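Local coordinates for catechol O-methyltransferase (PDB 6JCL), which transfers a methyl group from S-adenosyl-L-methionine to catechol-like compounds such as gallic acid, caffeic acid and dopamine, using a divalent metal cation, at residues I162-V167 with R186-M191; P25-A30 with S74-A79; D123-L128 with V146-W151. One frame throughout, in Å; residues are numbered along the deposited sequence. Where two conformers were deposited one is given.

Contact 1: I162-V167 with R186-M191. With SR (strontium ion), chain J.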
loop_
_atom_site.group_PDB
_atom_site.type_symbol
_atom_site.label_atom_id
_atom_site.label_comp_id
_atom_site.label_asym_id
_atom_site.label_seq_id
_atom_site.Cartn_x
_atom_site.Cartn_y
_atom_site.Cartn_z
ATOM N N ILE A 162 -2.419 -5.321 -9.378
ATOM C CA ILE A 162 -1.873 -4.390 -10.370
ATOM C C ILE A 162 -1.595 -3.079 -9.659
ATOM O O ILE A 162 -2.483 -2.530 -8.992
ATOM C CB ILE A 162 -2.838 -4.163 -11.555
ATOM C CG1 ILE A 162 -3.097 -5.479 -12.301
ATOM C CG2 ILE A 162 -2.240 -3.117 -12.525
ATOM C CD1 ILE A 162 -4.268 -5.406 -13.350
ATOM N N VAL A 163 -0.376 -2.571 -9.808
ATOM C CA VAL A 163 0.007 -1.277 -9.250
ATOM C C VAL A 163 0.419 -0.377 -10.406
ATOM O O VAL A 163 1.216 -0.792 -11.260
ATOM C CB VAL A 163 1.153 -1.420 -8.231
ATOM C CG1 VAL A 163 1.624 -0.041 -7.769
ATOM C CG2 VAL A 163 0.712 -2.266 -7.014
ATOM N N VAL A 164 -0.131 0.838 -10.446
ATOM C CA VAL A 164 0.208 1.823 -11.472
ATOM C C VAL A 164 0.837 3.021 -10.765
ATOM O O VAL A 164 0.227 3.594 -9.852
ATOM C CB VAL A 164 -1.016 2.263 -12.293
ATOM C CG1 VAL A 164 -0.565 3.194 -13.424
ATOM C CG2 VAL A 164 -1.810 1.039 -12.840
ATOM N N ASP A 165 2.047 3.391 -11.181
ATOM C CA ASP A 165 2.762 4.514 -10.577
ATOM C C ASP A 165 2.348 5.854 -11.200
ATOM O O ASP A 165 1.908 5.936 -12.356
ATOM C CB ASP A 165 4.277 4.327 -10.749
ATOM C CG ASP A 165 5.089 5.102 -9.716
ATOM O OD1 ASP A 165 4.531 5.463 -8.655
ATOM O OD2 ASP A 165 6.301 5.347 -9.968
ATOM N N ASN A 166 2.508 6.916 -10.409
ATOM C CA ASN A 166 2.447 8.310 -10.899
ATOM C C ASN A 166 1.055 8.718 -11.393
ATOM O O ASN A 166 0.936 9.388 -12.414
ATOM C CB ASN A 166 3.468 8.572 -12.027
ATOM C CG ASN A 166 4.889 8.159 -11.671
ATOM O OD1 ASN A 166 5.469 7.277 -12.316
ATOM N ND2 ASN A 166 5.468 8.806 -10.652
ATOM N N VAL A 167 0.006 8.397 -10.631
ATOM C CA VAL A 167 -1.357 8.632 -11.108
ATOM C C VAL A 167 -1.957 9.935 -10.574
ATOM O O VAL A 167 -3.135 10.193 -10.826
ATOM C CB VAL A 167 -2.289 7.448 -10.771
ATOM C CG1 VAL A 167 -1.770 6.133 -11.374
ATOM C CG2 VAL A 167 -2.488 7.336 -9.256
ATOM N N ARG A 186 -5.320 10.767 -15.399
ATOM C CA ARG A 186 -6.753 10.916 -15.172
ATOM C C ARG A 186 -7.542 9.873 -15.953
ATOM O O ARG A 186 -8.479 9.266 -15.418
ATOM C CB ARG A 186 -7.202 12.331 -15.550
ATOM C CG ARG A 186 -8.697 12.569 -15.384
ATOM C CD ARG A 186 -9.085 13.961 -15.902
ATOM N NE ARG A 186 -10.517 14.230 -15.820
ATOM C CZ ARG A 186 -11.112 14.775 -14.765
ATOM N NH1 ARG A 186 -12.419 14.999 -14.777
ATOM N NH2 ARG A 186 -10.401 15.086 -13.688
ATOM N N ARG A 187 -7.176 9.651 -17.219
ATOM C CA ARG A 187 -7.868 8.652 -18.027
ATOM C C ARG A 187 -7.627 7.256 -17.475
ATOM O O ARG A 187 -8.526 6.411 -17.507
ATOM C CB ARG A 187 -7.391 8.725 -19.483
ATOM C CG ARG A 187 -8.021 7.654 -20.377
ATOM C CD ARG A 187 -7.254 7.413 -21.672
ATOM N NE ARG A 187 -7.815 6.282 -22.415
ATOM C CZ ARG A 187 -7.143 5.550 -23.299
ATOM N NH1 ARG A 187 -5.874 5.821 -23.565
ATOM N NH2 ARG A 187 -7.741 4.540 -23.918
ATOM N N THR A 188 -6.413 7.002 -16.977
ATOM C CA THR A 188 -6.113 5.703 -16.375
ATOM C C THR A 188 -7.031 5.432 -15.193
ATOM O O THR A 188 -7.590 4.333 -15.059
ATOM C CB THR A 188 -4.653 5.685 -15.920
ATOM O OG1 THR A 188 -3.795 5.789 -17.059
ATOM C CG2 THR A 188 -4.309 4.395 -15.124
ATOM N N LEU A 189 -7.173 6.418 -14.306
ATOM C CA LEU A 189 -8.011 6.243 -13.125
ATOM C C LEU A 189 -9.476 6.041 -13.515
ATOM O O LEU A 189 -10.188 5.207 -12.926
ATOM C CB LEU A 189 -7.852 7.452 -12.199
ATOM C CG LEU A 189 -6.472 7.602 -11.540
ATOM C CD1 LEU A 189 -6.360 9.003 -10.919
ATOM C CD2 LEU A 189 -6.277 6.532 -10.487
ATOM N N GLN A 190 -9.946 6.792 -14.506
ATOM C CA GLN A 190 -11.329 6.618 -14.939
ATOM C C GLN A 190 -11.543 5.236 -15.544
ATOM O O GLN A 190 -12.566 4.585 -15.282
ATOM C CB GLN A 190 -11.693 7.725 -15.923
ATOM C CG GLN A 190 -11.790 9.074 -15.205
ATOM C CD GLN A 190 -12.106 10.220 -16.150
ATOM O OE1 GLN A 190 -11.556 10.308 -17.243
ATOM N NE2 GLN A 190 -13.010 11.100 -15.725
ATOM N N MET A 191 -10.560 4.743 -16.302
ATOM C CA MET A 191 -10.689 3.418 -16.890
ATOM C C MET A 191 -10.716 2.345 -15.810
ATOM O O MET A 191 -11.539 1.418 -15.870
ATOM C CB MET A 191 -9.540 3.168 -17.873
ATOM C CG MET A 191 -9.527 1.756 -18.467
ATOM S SD MET A 191 -8.434 0.660 -17.524
ATOM C CE MET A 191 -8.209 -0.646 -18.734
HETATM SR SR SR J . 7.662 5.984 -11.931
HETATM O O HOH W 1 9.800 5.430 -10.668
#
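V167, in the turn that follows strand 160-165, and R186 in helix 180-194 make the nearest backbone approach, 7.1 Å between their CA atoms, and no hydrogen bond joins the two segments. L189 does most of the touching from the helix. Its CB does not head for 162-167; chi1 of -68°, with CG anti to the carbonyl carbon, swings the two methyls over to V167. CD1 rests 3.4 Å from V167 O, while CD2 meets V167 CG2 at 4.1 Å. V167 O, buried here under a methyl, has no polar partner in the model. Three residues back, on strand 160-165, V164 CG1 reaches T188 CG2 at 4.3 Å, a looser apolar touch; the hydroxyl of T188 bonds instead to A184 O and to N145.

Between these two valines the chain turns to the metal. D165 OD2 binds the strontium ion at 2.5 Å and N166 OD1 at 2.6 Å, and D139 and a water also coordinate it. Strontium sits where D139, D165 and N166 bind the enzyme's divalent metal cation, and V164 and V167 flank two of these ligands in sequence. The strand is hydrogen-bonded to 133-138 on one side and to 212-219 on the other; V164 also touches helix 145-155, L189 reaches A202 of strand 198-206, and L16 of the second subunit packs on L189.

Contact 2: P25-A30 with S74-A79. With SAH (S-adenosyl-L-homocysteine), chain I.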
loop_
_atom_site.group_PDB
_atom_site.type_symbol
_atom_site.label_atom_id
_atom_site.label_comp_id
_atom_site.label_asym_id
_atom_site.label_seq_id
_atom_site.Cartn_x
_atom_site.Cartn_y
_atom_site.Cartn_z
ATOM N N PRO A 25 24.003 -1.241 -0.019
ATOM C CA PRO A 25 25.052 -1.048 -1.037
ATOM C C PRO A 25 24.641 -1.521 -2.415
ATOM O O PRO A 25 25.158 -1.000 -3.411
ATOM C CB PRO A 25 26.243 -1.842 -0.481
ATOM C CG PRO A 25 25.667 -2.739 0.559
ATOM C CD PRO A 25 24.420 -2.135 1.071
ATOM N N ALA A 26 23.748 -2.511 -2.520
ATOM C CA ALA A 26 23.287 -2.915 -3.850
ATOM C C ALA A 26 22.499 -1.794 -4.521
ATOM O O ALA A 26 22.700 -1.499 -5.708
ATOM C CB ALA A 26 22.431 -4.179 -3.754
ATOM N N LEU A 27 21.624 -1.135 -3.774
ATOM C CA LEU A 27 20.887 -0.026 -4.365
ATOM C C LEU A 27 21.758 1.214 -4.519
ATOM O O LEU A 27 21.582 1.961 -5.490
ATOM C CB LEU A 27 19.658 0.286 -3.524
ATOM C CG LEU A 27 18.651 -0.866 -3.521
ATOM C CD1 LEU A 27 17.607 -0.573 -2.494
ATOM C CD2 LEU A 27 18.016 -1.096 -4.888
ATOM N N ALA A 28 22.707 1.436 -3.598
ATOM C CA ALA A 28 23.667 2.525 -3.786
ATOM C C ALA A 28 24.477 2.324 -5.064
ATOM O O ALA A 28 24.670 3.269 -5.844
ATOM C CB ALA A 28 24.580 2.658 -2.565
ATOM N N ALA A 29 24.930 1.093 -5.315
ATOM C CA ALA A 29 25.665 0.832 -6.546
ATOM C C ALA A 29 24.770 1.005 -7.773
ATOM O O ALA A 29 25.228 1.493 -8.815
ATOM C CB ALA A 29 26.269 -0.569 -6.509
ATOM N N ALA A 30 23.498 0.600 -7.673
ATOM C CA ALA A 30 22.578 0.750 -8.805
ATOM C C ALA A 30 22.358 2.213 -9.166
ATOM O O ALA A 30 22.278 2.562 -10.350
ATOM C CB ALA A 30 21.237 0.081 -8.499
ATOM N N SER A 74 13.273 -0.352 -9.150
ATOM C CA SER A 74 12.019 -0.997 -8.752
ATOM C C SER A 74 12.094 -2.513 -8.953
ATOM O O SER A 74 11.565 -3.283 -8.145
ATOM C CB SER A 74 10.838 -0.411 -9.540
ATOM O OG SER A 74 11.049 -0.509 -10.941
ATOM N N THR A 75 12.781 -2.948 -10.013
ATOM C CA THR A 75 12.915 -4.369 -10.332
ATOM C C THR A 75 13.638 -5.136 -9.232
ATOM O O THR A 75 13.245 -6.260 -8.888
ATOM C CB THR A 75 13.676 -4.508 -11.643
ATOM O OG1 THR A 75 13.287 -3.445 -12.533
ATOM C CG2 THR A 75 13.399 -5.876 -12.277
ATOM N N ILE A 76 14.715 -4.555 -8.699
ATOM C CA ILE A 76 15.456 -5.188 -7.617
ATOM C C ILE A 76 14.537 -5.440 -6.428
ATOM O O ILE A 76 14.536 -6.530 -5.844
ATOM C CB ILE A 76 16.667 -4.318 -7.215
ATOM C CG1 ILE A 76 17.770 -4.394 -8.285
ATOM C CG2 ILE A 76 17.200 -4.749 -5.851
ATOM C CD1 ILE A 76 18.861 -3.288 -8.156
ATOM N N TRP A 77 13.743 -4.431 -6.054
ATOM C CA TRP A 77 12.812 -4.567 -4.936
ATOM C C TRP A 77 11.763 -5.642 -5.206
ATOM O O TRP A 77 11.437 -6.446 -4.320
ATOM C CB TRP A 77 12.134 -3.225 -4.684
ATOM C CG TRP A 77 12.976 -2.197 -3.961
ATOM C CD1 TRP A 77 13.437 -1.007 -4.466
ATOM C CD2 TRP A 77 13.407 -2.247 -2.589
ATOM N NE1 TRP A 77 14.123 -0.311 -3.481
ATOM C CE2 TRP A 77 14.101 -1.041 -2.323
ATOM C CE3 TRP A 77 13.250 -3.180 -1.556
ATOM C CZ2 TRP A 77 14.657 -0.755 -1.071
ATOM C CZ3 TRP A 77 13.815 -2.899 -0.302
ATOM C CH2 TRP A 77 14.518 -1.696 -0.081
ATOM N N LEU A 78 11.222 -5.677 -6.423
ATOM C CA LEU A 78 10.248 -6.716 -6.748
ATOM C C LEU A 78 10.885 -8.094 -6.665
ATOM O O LEU A 78 10.292 -9.029 -6.113
ATOM C CB LEU A 78 9.677 -6.483 -8.148
ATOM C CG LEU A 78 8.720 -5.303 -8.209
ATOM C CD1 LEU A 78 8.446 -4.932 -9.673
ATOM C CD2 LEU A 78 7.434 -5.652 -7.466
ATOM N N ALA A 79 12.124 -8.221 -7.157
ATOM C CA ALA A 79 12.801 -9.518 -7.145
ATOM C C ALA A 79 13.118 -9.951 -5.723
ATOM O O ALA A 79 13.029 -11.135 -5.393
ATOM C CB ALA A 79 14.072 -9.468 -7.986
HETATM N N SAH I . 10.269 1.499 -12.773
HETATM C CA SAH I . 11.548 2.226 -12.754
HETATM C CB SAH I . 11.405 3.539 -13.517
HETATM C CG SAH I . 10.839 3.392 -14.927
HETATM S SD SAH I . 11.050 4.947 -15.831
HETATM C C SAH I . 12.012 2.489 -11.328
HETATM O O SAH I . 13.163 2.235 -10.955
HETATM O OXT SAH I . 11.203 2.932 -10.523
HETATM C "C5'" SAH I . 10.101 4.480 -17.300
HETATM C "C4'" SAH I . 10.831 3.497 -18.219
HETATM O "O4'" SAH I . 9.911 3.067 -19.201
HETATM C "C3'" SAH I . 12.012 4.094 -18.998
HETATM O "O3'" SAH I . 13.160 3.274 -18.781
HETATM C "C2'" SAH I . 11.588 4.045 -20.456
HETATM O "O2'" SAH I . 12.662 3.879 -21.375
HETATM C "C1'" SAH I . 10.577 2.896 -20.434
HETATM N N9 SAH I . 9.614 2.885 -21.545
HETATM C C8 SAH I . 9.011 3.981 -22.131
HETATM N N7 SAH I . 8.195 3.520 -23.105
HETATM C C5 SAH I . 8.267 2.165 -23.130
HETATM C C6 SAH I . 7.647 1.216 -23.943
HETATM N N6 SAH I . 6.798 1.571 -24.914
HETATM N N1 SAH I . 7.922 -0.112 -23.719
HETATM C C2 SAH I . 8.819 -0.498 -22.734
HETATM N N3 SAH I . 9.443 0.441 -21.941
HETATM C C4 SAH I . 9.157 1.758 -22.152
#
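L27 of helix 25-36 packs against both I76 and W77 of helix 73-82. Its CB points toward the partner helix, and CG stands anti to the carbonyl carbon (chi1 -65°), from where the two methyls diverge. CD1 goes to the indole of W77, 3.3 Å from CZ2, and lies also near CE2 and NE1; the approach is oblique to the ring, and the two side chains cross at about a right angle. The other methyl, CD2, lies against I76, 3.9 Å from CG2 and 4.0 Å from CD1, and the side chains of L27 and I76 slide past each other in opposite directions. I76 CD1 then meets A30 CB at 4.1 Å, one turn further along helix 25-36. Backbones stay well apart: the axes of 25-30 and 74-79 come no closer than 11.2 Å, their N-to-C directions 156° apart, roughly antiparallel, and the gap is bridged by L27, A30, I76 and W77.

At S74, helix 73-82 serves the cofactor site of the Rossmann-like methyltransferase fold. S74 N donates to the carboxylate O of S-adenosyl-L-homocysteine at 3.2 Å, with an N-H...O angle of 161°, and the ligand N donates to S74 OG at 2.8 Å. S74 OG is also hydrogen-bonded to E66, so the hydroxyl links the E66 carboxylate and the ligand's amino group. Around the packing, L105 of helix 95-107 touches I76, K50 and C53 of helix 46-58 touch W77, and F73 and R80 of helix 73-82 itself touch L27.

Contact 3: D123-L128 with V146-W151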
loop_
_atom_site.group_PDB
_atom_site.type_symbol
_atom_site.label_atom_id
_atom_site.label_comp_id
_atom_site.label_asym_id
_atom_site.label_seq_id
_atom_site.Cartn_x
_atom_site.Cartn_y
_atom_site.Cartn_z
ATOM N N ASP A 123 4.692 -4.530 -28.184
ATOM C CA ASP A 123 5.155 -5.581 -29.079
ATOM C C ASP A 123 5.636 -6.818 -28.342
ATOM O O ASP A 123 5.571 -7.916 -28.906
ATOM C CB ASP A 123 6.281 -5.060 -29.973
ATOM C CG ASP A 123 5.843 -3.890 -30.831
ATOM O OD1 ASP A 123 4.638 -3.816 -31.169
ATOM O OD2 ASP A 123 6.700 -3.043 -31.160
ATOM N N THR A 124 6.146 -6.672 -27.116
ATOM C CA THR A 124 6.676 -7.835 -26.408
ATOM C C THR A 124 5.639 -8.506 -25.510
ATOM O O THR A 124 5.695 -9.728 -25.336
ATOM C CB THR A 124 7.910 -7.457 -25.574
ATOM O OG1 THR A 124 7.580 -6.421 -24.641
ATOM C CG2 THR A 124 9.052 -6.992 -26.484
ATOM N N LEU A 125 4.684 -7.747 -24.965
ATOM C CA LEU A 125 3.621 -8.339 -24.150
ATOM C C LEU A 125 2.924 -9.525 -24.810
ATOM O O LEU A 125 2.653 -10.507 -24.096
ATOM C CB LEU A 125 2.589 -7.259 -23.770
ATOM C CG LEU A 125 2.999 -6.384 -22.578
ATOM C CD1 LEU A 125 2.201 -5.073 -22.494
ATOM C CD2 LEU A 125 2.887 -7.152 -21.255
ATOM N N PRO A 126 2.588 -9.506 -26.114
ATOM C CA PRO A 126 1.977 -10.694 -26.746
ATOM C C PRO A 126 2.903 -11.903 -26.864
ATOM O O PRO A 126 2.417 -12.997 -27.175
ATOM C CB PRO A 126 1.583 -10.198 -28.146
ATOM C CG PRO A 126 1.601 -8.728 -28.077
ATOM C CD PRO A 126 2.560 -8.333 -27.013
ATOM N N THR A 127 4.209 -11.742 -26.674
ATOM C CA THR A 127 5.145 -12.848 -26.802
ATOM C C THR A 127 5.491 -13.486 -25.467
ATOM O O THR A 127 6.181 -14.512 -25.451
ATOM C CB THR A 127 6.444 -12.372 -27.469
ATOM O OG1 THR A 127 7.176 -11.547 -26.548
ATOM C CG2 THR A 127 6.133 -11.588 -28.732
ATOM N N LEU A 128 5.034 -12.897 -24.364
ATOM C CA LEU A 128 5.373 -13.379 -23.030
ATOM C C LEU A 128 4.666 -14.684 -22.700
ATOM O O LEU A 128 3.455 -14.814 -22.901
ATOM C CB LEU A 128 4.995 -12.339 -21.978
ATOM C CG LEU A 128 5.735 -11.011 -21.925
ATOM C CD1 LEU A 128 5.339 -10.268 -20.646
ATOM C CD2 LEU A 128 7.249 -11.209 -22.014
ATOM N N VAL A 146 -3.411 2.383 -20.086
ATOM C CA VAL A 146 -4.676 1.672 -20.263
ATOM C C VAL A 146 -4.466 0.385 -21.054
ATOM O O VAL A 146 -4.986 -0.673 -20.684
ATOM C CB VAL A 146 -5.717 2.594 -20.923
ATOM C CG1 VAL A 146 -6.846 1.787 -21.544
ATOM C CG2 VAL A 146 -6.262 3.572 -19.883
ATOM N N ALA A 147 -3.700 0.450 -22.152
ATOM C CA ALA A 147 -3.360 -0.776 -22.882
ATOM C C ALA A 147 -2.608 -1.772 -21.997
ATOM O O ALA A 147 -2.881 -2.987 -22.045
ATOM C CB ALA A 147 -2.514 -0.440 -24.104
ATOM N N TYR A 148 -1.654 -1.283 -21.190
ATOM C CA TYR A 148 -0.886 -2.189 -20.338
ATOM C C TYR A 148 -1.768 -2.818 -19.267
ATOM O O TYR A 148 -1.567 -3.981 -18.893
ATOM C CB TYR A 148 0.299 -1.458 -19.690
ATOM C CG TYR A 148 1.286 -0.927 -20.697
ATOM C CD1 TYR A 148 1.440 -1.537 -21.939
ATOM C CD2 TYR A 148 2.066 0.184 -20.402
ATOM C CE1 TYR A 148 2.337 -1.043 -22.872
ATOM C CE2 TYR A 148 2.959 0.688 -21.322
ATOM C CZ TYR A 148 3.104 0.066 -22.547
ATOM O OH TYR A 148 3.989 0.580 -23.463
ATOM N N ILE A 149 -2.748 -2.065 -18.760
ATOM C CA ILE A 149 -3.673 -2.626 -17.776
ATOM C C ILE A 149 -4.525 -3.719 -18.418
ATOM O O ILE A 149 -4.740 -4.786 -17.827
ATOM C CB ILE A 149 -4.540 -1.517 -17.150
ATOM C CG1 ILE A 149 -3.691 -0.611 -16.265
ATOM C CG2 ILE A 149 -5.708 -2.131 -16.337
ATOM C CD1 ILE A 149 -4.348 0.754 -16.029
ATOM N N GLN A 150 -4.989 -3.490 -19.653
ATOM C CA GLN A 150 -5.735 -4.531 -20.361
ATOM C C GLN A 150 -4.884 -5.785 -20.556
ATOM O O GLN A 150 -5.369 -6.907 -20.356
ATOM C CB GLN A 150 -6.243 -3.982 -21.696
ATOM C CG GLN A 150 -7.405 -3.000 -21.512
ATOM C CD GLN A 150 -7.735 -2.193 -22.762
ATOM O OE1 GLN A 150 -6.875 -1.945 -23.611
ATOM N NE2 GLN A 150 -8.991 -1.781 -22.879
ATOM N N TRP A 151 -3.605 -5.619 -20.914
ATOM C CA TRP A 151 -2.716 -6.774 -21.028
ATOM C C TRP A 151 -2.504 -7.429 -19.669
ATOM O O TRP A 151 -2.450 -8.661 -19.574
ATOM C CB TRP A 151 -1.362 -6.359 -21.627
ATOM C CG TRP A 151 -1.326 -6.505 -23.122
ATOM C CD1 TRP A 151 -1.284 -5.498 -24.046
ATOM C CD2 TRP A 151 -1.366 -7.728 -23.861
ATOM N NE1 TRP A 151 -1.291 -6.023 -25.315
ATOM C CE2 TRP A 151 -1.339 -7.390 -25.230
ATOM C CE3 TRP A 151 -1.411 -9.076 -23.501
ATOM C CZ2 TRP A 151 -1.353 -8.351 -26.238
ATOM C CZ3 TRP A 151 -1.436 -10.031 -24.503
ATOM C CH2 TRP A 151 -1.406 -9.663 -25.857
#
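L125 lies over one face of the W151 indole: its CB sits 4.0 Å from the centroid of the five-membered ring, only 10° off the ring normal, which makes a CH-pi contact. The two side chains run past each other in opposite directions, and CD1 of L125 continues beyond CB to 3.8 Å from W151 CD1. L125 CD1 also lies 3.7 Å from Y148 CD1, where leucine and tyrosine cross at about a right angle and the methyl comes obliquely to the ring. With CG of Y148 anti to the carbonyl carbon (chi1 -62°), its ring reaches back to this methyl although its CB does not head for 123-128.

P126 joins at the benzo end of the same indole. Its CG is 3.5 Å from W151 CZ2, and the side chains of P126 and W151 cross at about a right angle, while P126 N lies above the face that L125 CB also occupies. The two helical pieces flank strand 133-138 in sequence, so the packing joins consecutive alpha segments of the alternating beta-alpha order of the Rossmann-like methyltransferase fold. L125 also touches L65 and L91, on two strands of the central sheet, and so lies between sheet and helix 145-155. T127 OG1 bonds to T124 O at 2.6 Å, in the carbonyl plane on a lone pair, and T127 N bonds to the same oxygen, which closes the 3-10 turn carrying L125 and P126. At the far end of its ring, Y148 OH bonds to D141, and Y148 lines the pocket of S-adenosyl-L-homocysteine.

From the N terminus, contact 2 closes first: 43 residues separate P25-A30 from S74-A79, a loop holding helix 46-58 and strand 63-67. Contact 3 follows with 17 residues between its segments, enclosing strand 133-138, and contact 1 comes last with 18. The three loops stand in series along the chain; none nests in or crosses another. In space, contacts 1 and 3 are neighbours, centres about 16 Å apart, and touch where helix 180-194 packs on helix 145-155, with T188 CG2 3.8 Å from I149 CD1. Contact 2, on the opposite side of the chain's centre from both, and contact 3 each hold a residue of the cofactor pocket, S74 and Y148, while contact 1 holds two metal ligands.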